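Local atomic coordinates of chloramphenicol acetyltransferase (Bacteroides thetaiotaomicron, PDB entry 2I9D), a protein that probably transfers an acetyl group from acetyl-coenzyme A to a hydroxyl of the antibiotic chloramphenicol, working as a trimer. Residues S90-K95 / F101-P106; S51-Y56 / L120-I125; F70-R73 / R79-L82; K16-F21 / F199-H204. All coordinates share one frame; numbering follows the deposited sequence.

Contact 1 (S90-K95 / F101-P106); sequences SPIKIK and FTTRFP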
loop_
_atom_site.group_PDB
_atom_site.type_symbol
_atom_site.label_atom_id
_atom_site.label_comp_id
_atom_site.label_asym_id
_atom_site.label_seq_id
_atom_site.Cartn_x
_atom_site.Cartn_y
_atom_site.Cartn_z
ATOM N N SER A 90 17.389 -10.079 6.148
ATOM C CA SER A 90 16.162 -10.764 5.920
ATOM C C SER A 90 15.732 -11.550 7.169
ATOM O O SER A 90 16.566 -12.223 7.798
ATOM C CB SER A 90 16.249 -11.683 4.663
ATOM O OG SER A 90 14.998 -12.328 4.430
ATOM N N PRO A 91 14.426 -11.459 7.530
ATOM C CA PRO A 91 13.870 -12.261 8.632
ATOM C C PRO A 91 13.627 -13.745 8.253
ATOM O O PRO A 91 12.578 -14.104 7.676
ATOM C CB PRO A 91 12.548 -11.541 8.984
ATOM C CG PRO A 91 12.144 -10.801 7.737
ATOM C CD PRO A 91 13.430 -10.531 6.942
ATOM N N ILE A 92 14.573 -14.599 8.623
ATOM C CA ILE A 92 14.462 -16.023 8.380
ATOM C C ILE A 92 13.538 -16.696 9.393
ATOM O O ILE A 92 13.770 -16.614 10.606
ATOM C CB ILE A 92 15.865 -16.693 8.303
ATOM C CG1 ILE A 92 16.732 -15.939 7.278
ATOM C CG2 ILE A 92 15.732 -18.186 7.927
ATOM C CD1 ILE A 92 16.124 -15.924 5.817
ATOM N N LYS A 93 12.470 -17.324 8.893
ATOM C CA LYS A 93 11.540 -18.040 9.758
ATOM C C LYS A 93 12.274 -19.212 10.418
ATOM O O LYS A 93 12.920 -20.002 9.733
ATOM C CB LYS A 93 10.325 -18.529 8.966
ATOM C CG LYS A 93 9.189 -19.143 9.808
ATOM C CD LYS A 93 8.309 -19.989 8.899
ATOM C CE LYS A 93 6.886 -20.134 9.421
ATOM N NZ LYS A 93 6.163 -21.209 8.700
ATOM N N ILE A 94 12.207 -19.277 11.750
ATOM C CA ILE A 94 12.900 -20.309 12.538
ATOM C C ILE A 94 11.937 -21.315 13.189
ATOM O O ILE A 94 12.350 -22.419 13.525
ATOM C CB ILE A 94 13.893 -19.722 13.622
ATOM C CG1 ILE A 94 13.162 -18.883 14.676
ATOM C CG2 ILE A 94 15.034 -18.950 12.964
ATOM C CD1 ILE A 94 14.069 -18.070 15.614
ATOM N N LYS A 95 10.670 -20.936 13.364
ATOM C CA LYS A 95 9.667 -21.820 13.976
ATOM C C LYS A 95 8.352 -21.799 13.208
ATOM O O LYS A 95 8.030 -20.821 12.524
ATOM C CB LYS A 95 9.433 -21.445 15.450
ATOM C CG LYS A 95 10.548 -21.926 16.386
ATOM C CD LYS A 95 10.340 -21.511 17.831
ATOM C CE LYS A 95 11.628 -21.770 18.639
ATOM N NZ LYS A 95 11.671 -21.032 19.958
ATOM N N PHE A 101 14.303 -15.142 12.759
ATOM C CA PHE A 101 15.467 -14.428 13.217
ATOM C C PHE A 101 16.034 -13.651 12.027
ATOM O O PHE A 101 16.330 -14.236 10.968
ATOM C CB PHE A 101 16.473 -15.430 13.842
ATOM C CG PHE A 101 17.763 -14.813 14.282
ATOM C CD1 PHE A 101 17.841 -14.112 15.488
ATOM C CD2 PHE A 101 18.909 -14.924 13.480
ATOM C CE1 PHE A 101 19.046 -13.518 15.900
ATOM C CE2 PHE A 101 20.132 -14.353 13.892
ATOM C CZ PHE A 101 20.194 -13.635 15.100
ATOM N N THR A 102 16.164 -12.336 12.185
ATOM C CA THR A 102 16.748 -11.511 11.131
ATOM C C THR A 102 18.267 -11.653 11.083
ATOM O O THR A 102 18.944 -11.598 12.120
ATOM C CB THR A 102 16.382 -10.028 11.307
ATOM O OG1 THR A 102 14.965 -9.903 11.393
ATOM C CG2 THR A 102 16.908 -9.161 10.159
ATOM N N THR A 103 18.794 -11.808 9.871
ATOM C CA THR A 103 20.239 -11.935 9.675
ATOM C C THR A 103 20.735 -11.303 8.373
ATOM O O THR A 103 19.943 -10.997 7.477
ATOM C CB THR A 103 20.698 -13.419 9.831
ATOM O OG1 THR A 103 22.107 -13.458 10.117
ATOM C CG2 THR A 103 20.354 -14.251 8.591
ATOM N N ARG A 104 22.050 -11.105 8.297
ATOM C CA ARG A 104 22.706 -10.393 7.187
ATOM C C ARG A 104 23.307 -11.343 6.132
ATOM O O ARG A 104 23.947 -12.333 6.480
ATOM C CB ARG A 104 23.789 -9.463 7.726
ATOM C CG ARG A 104 24.422 -8.532 6.674
ATOM C CD ARG A 104 25.362 -7.479 7.334
ATOM N NE ARG A 104 26.066 -6.700 6.320
ATOM C CZ ARG A 104 26.411 -5.413 6.434
ATOM N NH1 ARG A 104 26.117 -4.708 7.524
ATOM N NH2 ARG A 104 27.035 -4.817 5.431
ATOM N N PHE A 105 23.100 -11.016 4.854
ATOM C CA PHE A 105 23.666 -11.766 3.736
ATOM C C PHE A 105 24.512 -10.804 2.908
ATOM O O PHE A 105 24.005 -9.783 2.437
ATOM C CB PHE A 105 22.570 -12.406 2.844
ATOM C CG PHE A 105 21.660 -13.341 3.582
ATOM C CD1 PHE A 105 21.937 -14.715 3.633
ATOM C CD2 PHE A 105 20.530 -12.847 4.262
ATOM C CE1 PHE A 105 21.099 -15.599 4.337
ATOM C CE2 PHE A 105 19.696 -13.716 4.974
ATOM C CZ PHE A 105 19.966 -15.093 5.003
ATOM N N PRO A 106 25.812 -11.105 2.750
ATOM C CA PRO A 106 26.645 -10.208 1.928
ATOM C C PRO A 106 26.339 -10.360 0.445
ATOM O O PRO A 106 26.084 -11.470 -0.031
ATOM C CB PRO A 106 28.085 -10.671 2.236
ATOM C CG PRO A 106 27.930 -12.157 2.590
ATOM C CD PRO A 106 26.581 -12.222 3.334
#
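Ser90, Pro91 and Ile92 pair with Thr103, Thr102 and Phe101 as neighbouring strands of an antiparallel beta hairpin at one edge of the large mixed sheet, where strand 100-105 is outermost within the chain. Ser90 with Thr103 and Ile92 with Phe101 are hydrogen-bonded pairs, the first held by Ser90 N to Thr103 O (3.0 Å) and the return bond from Thr103 N to Ser90 O. Between these two pairs Pro91 and Thr102 form a non-hydrogen-bonded pair. Having no N-H to give, the proline brings Pro91 CB to 3.8 Å from Thr102 OG1. That hydroxyl bonds to Pro131 O, and Ser90 OG to Leu149 O. Past the strand end, Ile94 has CG1 between its backbone N and carbonyl carbon (chi1 63°), so that CG2 and CD1 both bear on Phe101 CB. Cutting Ile94 back to alanine would probably open a gap beside Phe101 and take away a hydrophobic neighbour of Ile125. The backbone pairing finishes with a short bond, Phe101 N to Ile92 O at 2.7 Å. On the face bearing Ser90 and Ile92, the Phe105 ring meets Ser90 CB through CE2 and Ile92 CD1 through CZ, both at 4.0 Å.

Contact 2 (S51-Y56 / L120-I125); sequences SFFLHY and LIIDAI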
loop_
_atom_site.group_PDB
_atom_site.type_symbol
_atom_site.label_atom_id
_atom_site.label_comp_id
_atom_site.label_asym_id
_atom_site.label_seq_id
_atom_site.Cartn_x
_atom_site.Cartn_y
_atom_site.Cartn_z
ATOM N N SER A 51 17.374 -23.428 -3.116
ATOM C CA SER A 51 16.317 -22.604 -2.539
ATOM C C SER A 51 15.865 -21.490 -3.505
ATOM O O SER A 51 16.661 -20.637 -3.918
ATOM C CB SER A 51 16.791 -22.036 -1.212
ATOM O OG SER A 51 15.811 -21.197 -0.632
ATOM N N PHE A 52 14.591 -21.520 -3.897
ATOM C CA PHE A 52 14.051 -20.487 -4.782
ATOM C C PHE A 52 14.129 -19.096 -4.097
ATOM O O PHE A 52 14.427 -18.074 -4.741
ATOM C CB PHE A 52 12.624 -20.858 -5.173
ATOM C CG PHE A 52 11.902 -19.800 -5.982
ATOM C CD1 PHE A 52 12.421 -19.345 -7.188
ATOM C CD2 PHE A 52 10.688 -19.278 -5.539
ATOM C CE1 PHE A 52 11.757 -18.360 -7.934
ATOM C CE2 PHE A 52 10.012 -18.303 -6.293
ATOM C CZ PHE A 52 10.558 -17.857 -7.492
ATOM N N PHE A 53 13.896 -19.085 -2.784
ATOM C CA PHE A 53 14.070 -17.892 -1.928
ATOM C C PHE A 53 15.398 -17.133 -2.165
ATOM O O PHE A 53 15.418 -15.913 -2.324
ATOM C CB PHE A 53 13.884 -18.272 -0.442
ATOM C CG PHE A 53 14.312 -17.200 0.510
ATOM C CD1 PHE A 53 13.527 -16.042 0.690
ATOM C CD2 PHE A 53 15.511 -17.314 1.213
ATOM C CE1 PHE A 53 13.932 -15.031 1.570
ATOM C CE2 PHE A 53 15.911 -16.313 2.103
ATOM C CZ PHE A 53 15.121 -15.162 2.273
ATOM N N LEU A 54 16.505 -17.871 -2.224
ATOM C CA LEU A 54 17.813 -17.284 -2.452
ATOM C C LEU A 54 17.997 -16.794 -3.877
ATOM O O LEU A 54 18.773 -15.854 -4.114
ATOM C CB LEU A 54 18.942 -18.259 -2.034
ATOM C CG LEU A 54 19.008 -18.501 -0.512
ATOM C CD1 LEU A 54 19.982 -19.634 -0.163
ATOM C CD2 LEU A 54 19.327 -17.203 0.250
ATOM N N HIS A 55 17.281 -17.403 -4.822
ATOM C CA HIS A 55 17.288 -16.912 -6.205
ATOM C C HIS A 55 16.648 -15.525 -6.346
ATOM O O HIS A 55 17.213 -14.659 -6.985
ATOM C CB HIS A 55 16.617 -17.909 -7.158
ATOM C CG HIS A 55 17.520 -19.002 -7.629
ATOM N ND1 HIS A 55 17.980 -19.084 -8.933
ATOM C CD2 HIS A 55 18.046 -20.068 -6.974
ATOM C CE1 HIS A 55 18.750 -20.150 -9.057
ATOM N NE2 HIS A 55 18.807 -20.762 -7.885
ATOM N N TYR A 56 15.469 -15.311 -5.763
ATOM C CA TYR A 56 14.870 -13.975 -5.829
ATOM C C TYR A 56 15.485 -12.977 -4.856
ATOM O O TYR A 56 15.509 -11.780 -5.140
ATOM C CB TYR A 56 13.330 -13.988 -5.801
ATOM C CG TYR A 56 12.632 -14.438 -4.534
ATOM C CD1 TYR A 56 12.622 -13.634 -3.366
ATOM C CD2 TYR A 56 11.905 -15.625 -4.520
ATOM C CE1 TYR A 56 11.933 -14.050 -2.208
ATOM C CE2 TYR A 56 11.213 -16.044 -3.372
ATOM C CZ TYR A 56 11.226 -15.253 -2.238
ATOM O OH TYR A 56 10.542 -15.683 -1.129
ATOM N N LEU A 120 25.196 -21.305 3.957
ATOM C CA LEU A 120 25.956 -21.489 5.186
ATOM C C LEU A 120 25.410 -20.610 6.319
ATOM O O LEU A 120 25.288 -21.079 7.460
ATOM C CB LEU A 120 27.456 -21.194 4.940
ATOM C CG LEU A 120 28.160 -22.055 3.864
ATOM C CD1 LEU A 120 29.503 -21.446 3.387
ATOM C CD2 LEU A 120 28.319 -23.556 4.285
ATOM N N ILE A 121 25.100 -19.348 6.009
ATOM C CA ILE A 121 24.469 -18.434 6.963
ATOM C C ILE A 121 23.142 -19.001 7.490
ATOM O O ILE A 121 22.910 -19.011 8.705
ATOM C CB ILE A 121 24.285 -16.995 6.382
ATOM C CG1 ILE A 121 25.628 -16.263 6.307
ATOM C CG2 ILE A 121 23.336 -16.158 7.237
ATOM C CD1 ILE A 121 25.697 -15.227 5.196
ATOM N N ILE A 122 22.287 -19.491 6.589
ATOM C CA ILE A 122 20.991 -20.065 6.986
ATOM C C ILE A 122 21.101 -21.339 7.845
ATOM O O ILE A 122 20.328 -21.518 8.806
ATOM C CB ILE A 122 20.059 -20.278 5.765
ATOM C CG1 ILE A 122 19.455 -18.929 5.354
ATOM C CG2 ILE A 122 18.925 -21.304 6.066
ATOM C CD1 ILE A 122 18.828 -18.936 3.982
ATOM N N ASP A 123 22.038 -22.220 7.475
ATOM C CA ASP A 123 22.360 -23.399 8.289
ATOM C C ASP A 123 22.869 -23.032 9.693
ATOM O O ASP A 123 22.564 -23.733 10.657
ATOM C CB ASP A 123 23.368 -24.325 7.570
ATOM C CG ASP A 123 22.764 -25.014 6.336
ATOM O OD1 ASP A 123 21.508 -25.220 6.295
ATOM O OD2 ASP A 123 23.555 -25.345 5.403
ATOM N N ALA A 124 23.629 -21.940 9.797
ATOM C CA ALA A 124 24.132 -21.457 11.098
ATOM C C ALA A 124 23.109 -20.671 11.958
ATOM O O ALA A 124 23.384 -20.374 13.129
ATOM C CB ALA A 124 25.400 -20.616 10.900
ATOM N N ILE A 125 21.944 -20.338 11.397
ATOM C CA ILE A 125 20.940 -19.586 12.141
ATOM C C ILE A 125 20.596 -20.217 13.509
ATOM O O ILE A 125 20.329 -21.419 13.595
ATOM C CB ILE A 125 19.680 -19.312 11.282
ATOM C CG1 ILE A 125 19.908 -18.051 10.462
ATOM C CG2 ILE A 125 18.442 -19.120 12.148
ATOM C CD1 ILE A 125 18.669 -17.440 9.954
#
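Ile122 and Leu54 reach toward each other tip to tip, and the end methyl of the isoleucine also comes up to the edge of the Phe53 ring. All of the contact passes through one atom, Ile122 CD1, which is 4.1 Å from Leu54 CD2 and 4.3 Å from Phe53 CE2. The isoleucine can reach so far because its chain is extended beyond CB (chi2 165°), which carries CD1 out from its helix across a backbone separation of 10.3 Å between Leu54 CA and Ile122 CA. Phe53 receives the methyl near its ring plane, so the meeting is with the rim and not the pi cloud. Roughly across the ring from this methyl, Tyr56 OH lies in the same plane, 3.5 Å from Phe53 CD1, and the phenyl group is thus flanked at both ends. The Tyr56 ring in turn has Phe53 O above its centre. The example illustrates a light helix-to-helix contact, purely apolar, with 79 Å² buried in all. Nearby, Ser51 occupies the N-cap position of helix 52-66, and its backbone N bonds to Tyr115 OH of helix 111-124, adding a polar tie between the same two helices. Both helices also rest on the hairpin of strands 87-93 and 100-105: Phe53 touches Ser90 and Ile92, Ile122 packs on Phe105, and Ile121 reaches Thr103 and Phe105.

Contact 3 (F70-R73 / R79-L82); sequences FRYR and RVVL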
loop_
_atom_site.group_PDB
_atom_site.type_symbol
_atom_site.label_atom_id
_atom_site.label_comp_id
_atom_site.label_asym_id
_atom_site.label_seq_id
_atom_site.Cartn_x
_atom_site.Cartn_y
_atom_site.Cartn_z
ATOM N N PHE A 70 19.524 3.456 -5.486
ATOM C CA PHE A 70 19.109 2.553 -4.411
ATOM C C PHE A 70 20.196 2.344 -3.352
ATOM O O PHE A 70 20.014 1.578 -2.416
ATOM C CB PHE A 70 18.616 1.208 -5.005
ATOM C CG PHE A 70 17.286 1.326 -5.737
ATOM C CD1 PHE A 70 16.089 0.982 -5.097
ATOM C CD2 PHE A 70 17.235 1.813 -7.052
ATOM C CE1 PHE A 70 14.858 1.110 -5.749
ATOM C CE2 PHE A 70 16.018 1.953 -7.723
ATOM C CZ PHE A 70 14.818 1.603 -7.071
ATOM N N ARG A 71 21.323 3.040 -3.508
ATOM C CA ARG A 71 22.461 2.948 -2.599
ATOM C C ARG A 71 22.595 4.196 -1.735
ATOM O O ARG A 71 23.485 4.263 -0.879
ATOM C CB ARG A 71 23.749 2.708 -3.401
ATOM C CG ARG A 71 23.857 1.259 -3.952
ATOM C CD ARG A 71 25.293 0.849 -4.261
ATOM N NE ARG A 71 25.539 0.907 -5.690
ATOM C CZ ARG A 71 26.161 1.896 -6.317
ATOM N NH1 ARG A 71 26.657 2.915 -5.642
ATOM N NH2 ARG A 71 26.287 1.851 -7.630
ATOM N N TYR A 72 21.735 5.188 -1.995
ATOM C CA TYR A 72 21.741 6.446 -1.270
ATOM C C TYR A 72 21.011 6.279 0.050
ATOM O O TYR A 72 19.923 5.666 0.086
ATOM C CB TYR A 72 21.056 7.547 -2.085
ATOM C CG TYR A 72 21.926 8.126 -3.187
ATOM C CD1 TYR A 72 22.458 9.409 -3.083
ATOM C CD2 TYR A 72 22.231 7.362 -4.339
ATOM C CE1 TYR A 72 23.261 9.920 -4.098
ATOM C CE2 TYR A 72 23.033 7.858 -5.343
ATOM C CZ TYR A 72 23.548 9.137 -5.224
ATOM O OH TYR A 72 24.337 9.626 -6.250
ATOM N N ARG A 73 21.611 6.823 1.117
ATOM C CA ARG A 73 21.076 6.769 2.470
ATOM C C ARG A 73 21.238 8.107 3.190
ATOM O O ARG A 73 22.089 8.932 2.822
ATOM C CB ARG A 73 21.768 5.669 3.290
ATOM C CG ARG A 73 21.697 4.283 2.697
ATOM C CD ARG A 73 20.297 3.619 2.836
ATOM N NE ARG A 73 20.292 2.277 2.233
ATOM C CZ ARG A 73 20.043 2.001 0.946
ATOM N NH1 ARG A 73 19.751 2.956 0.080
ATOM N NH2 ARG A 73 20.046 0.750 0.523
ATOM N N ARG A 79 23.565 13.126 7.185
ATOM C CA ARG A 79 24.188 13.433 5.889
ATOM C C ARG A 79 23.812 12.421 4.808
ATOM O O ARG A 79 23.801 11.211 5.056
ATOM C CB ARG A 79 25.723 13.522 6.003
ATOM C CG ARG A 79 26.200 14.710 6.862
ATOM C CD ARG A 79 27.720 14.816 6.951
ATOM N NE ARG A 79 28.350 13.572 7.409
ATOM C CZ ARG A 79 29.640 13.271 7.238
ATOM N NH1 ARG A 79 30.453 14.112 6.597
ATOM N NH2 ARG A 79 30.121 12.118 7.689
ATOM N N VAL A 80 23.536 12.931 3.610
ATOM C CA VAL A 80 23.337 12.087 2.449
ATOM C C VAL A 80 24.646 11.417 2.069
ATOM O O VAL A 80 25.665 12.087 1.879
ATOM C CB VAL A 80 22.731 12.861 1.263
ATOM C CG1 VAL A 80 22.602 11.969 0.012
ATOM C CG2 VAL A 80 21.391 13.456 1.668
ATOM N N VAL A 81 24.602 10.087 1.979
ATOM C CA VAL A 81 25.736 9.259 1.619
ATOM C C VAL A 81 25.368 8.257 0.529
ATOM O O VAL A 81 24.207 7.901 0.358
ATOM C CB VAL A 81 26.289 8.490 2.849
ATOM C CG1 VAL A 81 26.803 9.466 3.901
ATOM C CG2 VAL A 81 25.219 7.585 3.444
ATOM N N LEU A 82 26.371 7.792 -0.196
ATOM C CA LEU A 82 26.182 6.766 -1.199
ATOM C C LEU A 82 27.118 5.622 -0.824
ATOM O O LEU A 82 28.312 5.826 -0.783
ATOM C CB LEU A 82 26.489 7.333 -2.605
ATOM C CG LEU A 82 26.714 6.349 -3.770
ATOM C CD1 LEU A 82 25.442 5.600 -4.136
ATOM C CD2 LEU A 82 27.305 7.027 -5.028
#
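The Tyr72 ring has Leu82 CB over one face, a CH-pi contact 4.3 Å from the ring centroid and only 7° off its normal, and Val80 CG1 at its edge, 4.0 Å from Tyr72 CD1. The ring of Trp13 also meets it, the two planes nearly parallel. Leucine holds the tyrosine by more than its CB: with CG anti to the backbone N (chi1 164°), Leu82 turns CD1 in between two side chains, 3.5 Å from Tyr72 CE2 and 3.4 Å from Arg71 CB. The Arg71 guanidinium takes up the same methyl obliquely through NH1, while its polar bonds go elsewhere, NE to Asn65 O and NH1 to Tyr83 O.

A second flat group, the Arg73 guanidinium, grips a single acceptor end-on: NH1 (2.9 Å) and NH2 (3.1 Å) both donate to Phe70 O, which lies close to the guanidinium plane. NH1 also bonds to Tyr72 O, NE to Tyr144 O and NH2 to Leu146 O, so that this buried cation is satisfied by backbone carbonyls and its rotation is fixed. The strands pair as an antiparallel beta hairpin, with Tyr72 and Leu82 on one face and Arg73 and Val81 on the other. Arg73 N to Val81 O and Val81 N to Arg73 O, each 2.9 Å, form the hydrogen-bonded pair, next to the non-hydrogen-bonded Tyr72 and Leu82. Strand 80-83 is the middle of a three-stranded sheet, with strand 5-7 along its other side, and helix 202-216 packs against Phe70 through His204 and Leu205.

Contact 4 (K16-F21 / F199-H204); sequences KENFNF and FIDGHH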
loop_
_atom_site.group_PDB
_atom_site.type_symbol
_atom_site.label_atom_id
_atom_site.label_comp_id
_atom_site.label_asym_id
_atom_site.label_seq_id
_atom_site.Cartn_x
_atom_site.Cartn_y
_atom_site.Cartn_z
ATOM N N LYS A 16 19.922 17.151 -5.849
ATOM C CA LYS A 16 19.865 18.265 -4.900
ATOM C C LYS A 16 18.432 18.765 -4.679
ATOM O O LYS A 16 17.920 18.764 -3.557
ATOM C CB LYS A 16 20.738 19.432 -5.391
ATOM C CG LYS A 16 20.617 20.690 -4.522
ATOM C CD LYS A 16 21.144 21.946 -5.206
ATOM C CE LYS A 16 21.171 23.104 -4.208
ATOM N NZ LYS A 16 21.052 24.430 -4.884
ATOM N N GLU A 17 17.788 19.183 -5.760
ATOM C CA GLU A 17 16.463 19.786 -5.693
ATOM C C GLU A 17 15.335 18.782 -5.371
ATOM O O GLU A 17 14.378 19.112 -4.662
ATOM C CB GLU A 17 16.193 20.567 -6.999
ATOM C CG GLU A 17 17.024 21.881 -7.116
ATOM C CD GLU A 17 16.729 22.873 -5.964
ATOM O OE1 GLU A 17 15.938 23.824 -6.200
ATOM O OE2 GLU A 17 17.258 22.702 -4.821
ATOM N N ASN A 18 15.457 17.571 -5.911
ATOM C CA ASN A 18 14.557 16.469 -5.594
ATOM C C ASN A 18 14.568 16.167 -4.091
ATOM O O ASN A 18 13.512 16.091 -3.463
ATOM C CB ASN A 18 14.949 15.215 -6.376
ATOM C CG ASN A 18 15.054 15.464 -7.875
ATOM O OD1 ASN A 18 14.195 15.030 -8.660
ATOM N ND2 ASN A 18 16.117 16.165 -8.284
ATOM N N PHE A 19 15.771 16.044 -3.526
ATOM C CA PHE A 19 15.949 15.783 -2.104
ATOM C C PHE A 19 15.520 16.937 -1.205
ATOM O O PHE A 19 14.923 16.700 -0.165
ATOM C CB PHE A 19 17.386 15.349 -1.781
ATOM C CG PHE A 19 17.565 14.860 -0.362
ATOM C CD1 PHE A 19 17.395 13.508 -0.052
ATOM C CD2 PHE A 19 17.877 15.751 0.664
ATOM C CE1 PHE A 19 17.546 13.046 1.255
ATOM C CE2 PHE A 19 18.020 15.305 1.982
ATOM C CZ PHE A 19 17.854 13.939 2.274
ATOM N N ASN A 20 15.821 18.179 -1.580
ATOM C CA ASN A 20 15.394 19.319 -0.767
ATOM C C ASN A 20 13.881 19.545 -0.738
ATOM O O ASN A 20 13.354 20.034 0.265
ATOM C CB ASN A 20 16.171 20.601 -1.132
ATOM C CG ASN A 20 17.655 20.520 -0.723
ATOM O OD1 ASN A 20 18.000 19.904 0.297
ATOM N ND2 ASN A 20 18.538 21.123 -1.531
ATOM N N PHE A 21 13.192 19.167 -1.819
ATOM C CA PHE A 21 11.720 19.177 -1.860
ATOM C C PHE A 21 11.110 18.329 -0.724
ATOM O O PHE A 21 10.223 18.794 -0.004
ATOM C CB PHE A 21 11.237 18.680 -3.224
ATOM C CG PHE A 21 9.735 18.734 -3.412
ATOM C CD1 PHE A 21 9.091 19.942 -3.743
ATOM C CD2 PHE A 21 8.963 17.569 -3.285
ATOM C CE1 PHE A 21 7.700 19.984 -3.933
ATOM C CE2 PHE A 21 7.569 17.600 -3.466
ATOM C CZ PHE A 21 6.937 18.802 -3.799
ATOM N N PHE A 199 15.427 10.177 -2.995
ATOM C CA PHE A 199 16.457 9.415 -3.705
ATOM C C PHE A 199 15.975 8.700 -4.955
ATOM O O PHE A 199 16.775 8.377 -5.835
ATOM C CB PHE A 199 17.093 8.351 -2.786
ATOM C CG PHE A 199 17.762 8.901 -1.556
ATOM C CD1 PHE A 199 18.666 9.955 -1.641
ATOM C CD2 PHE A 199 17.530 8.320 -0.302
ATOM C CE1 PHE A 199 19.306 10.449 -0.503
ATOM C CE2 PHE A 199 18.159 8.809 0.850
ATOM C CZ PHE A 199 19.052 9.870 0.754
ATOM N N ILE A 200 14.682 8.398 -5.007
ATOM C CA ILE A 200 14.138 7.470 -5.995
ATOM C C ILE A 200 12.816 8.015 -6.524
ATOM O O ILE A 200 11.943 8.393 -5.729
ATOM C CB ILE A 200 13.955 6.039 -5.382
ATOM C CG1 ILE A 200 15.311 5.364 -5.200
ATOM C CG2 ILE A 200 12.984 5.118 -6.229
ATOM C CD1 ILE A 200 15.375 4.465 -3.974
ATOM N N ASP A 201 12.694 8.072 -7.859
ATOM C CA ASP A 201 11.431 8.397 -8.522
ATOM C C ASP A 201 10.874 7.179 -9.247
ATOM O O ASP A 201 11.538 6.132 -9.325
ATOM C CB ASP A 201 11.618 9.508 -9.558
ATOM C CG ASP A 201 12.163 10.798 -8.956
ATOM O OD1 ASP A 201 11.697 11.233 -7.869
ATOM O OD2 ASP A 201 13.059 11.379 -9.600
ATOM N N GLY A 202 9.669 7.340 -9.809
ATOM C CA GLY A 202 9.014 6.295 -10.589
ATOM C C GLY A 202 9.949 5.634 -11.575
ATOM O O GLY A 202 9.940 4.401 -11.743
ATOM N N HIS A 203 10.785 6.460 -12.198
ATOM C CA HIS A 203 11.720 6.036 -13.237
ATOM C C HIS A 203 12.735 5.003 -12.732
ATOM O O HIS A 203 13.058 4.032 -13.432
ATOM C CB HIS A 203 12.417 7.275 -13.846
ATOM C CG HIS A 203 13.650 6.957 -14.638
ATOM N ND1 HIS A 203 13.605 6.544 -15.953
ATOM C CD2 HIS A 203 14.965 7.013 -14.305
ATOM C CE1 HIS A 203 14.839 6.348 -16.395
ATOM N NE2 HIS A 203 15.683 6.612 -15.409
ATOM N N HIS A 204 13.218 5.191 -11.510
ATOM C CA HIS A 204 14.188 4.243 -10.932
ATOM C C HIS A 204 13.502 2.971 -10.450
ATOM O O HIS A 204 14.072 1.883 -10.514
ATOM C CB HIS A 204 14.994 4.924 -9.833
ATOM C CG HIS A 204 15.518 6.254 -10.247
ATOM N ND1 HIS A 204 14.957 7.438 -9.818
ATOM C CD2 HIS A 204 16.518 6.592 -11.099
ATOM C CE1 HIS A 204 15.609 8.449 -10.369
ATOM N NE2 HIS A 204 16.558 7.959 -11.149
HETATM O O HOH W 1 11.828 13.627 -7.297
#
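Phe19 sends its ring out with CG anti to the backbone N (chi1 -171°), and Phe199, whose CB leaves pointing away from residues 16-21, brings its ring back because CG lies anti to its own carbonyl carbon (chi1 -60°). The two side chains lie side by side, pointing the same way, their ring centroids 5.2 Å apart and planes at 31°, an oblique pair that touches through Phe19 CE1 and Phe199 CZ at 3.6 Å. With an alanine in place of Phe199, the Phe19 ring would probably lose this flanking partner and be set freer to turn beside the gap. The polar half is indirect: a water donates to Asn18 OD1 and, at a doubtfully short length, to Asp201 OD1. Asp201 forms a salt bridge with Arg15, and its N-H gives a bond of 3.1 Å to His204 ND1, in the imidazole plane. Asp201 and Gly202 close the HHxxxDG signature of the family, which contains His197, the predicted proton acceptor, whose side chain is about 3 Å from that of Asp201. Phe100 of the third subunit packs on Asn18 and Asp201, consistent with an active site at a subunit interface. Val80 of strand 80-83 and Ile74 of strand 72-74 touch both phenylalanines, while helix 202-216 leads away from Asp201.

In the fold
Two hairpins and two looser contacts show how chemistry follows place. Contacts 1 and 3 each pair backbones as hairpins and bury about 350 Å², one in the large mixed sheet and the other in the small antiparallel one, whereas contacts 2 and 4 join distant parts of the chain by side chains, the latter with a water between. All four are partly buried. They fall into two touching pairs, and contacts 1 and 2 lie across the chain's centre from contact 4: contact 2 rests on the hairpin of contact 1, through Ile125 against Ile92 and Ile94, and contact 4 rests on that of contact 3, where Phe199 meets Tyr72. Contact 4 alone adjoins the predicted catalytic histidine; contact 2 is wholly apolar.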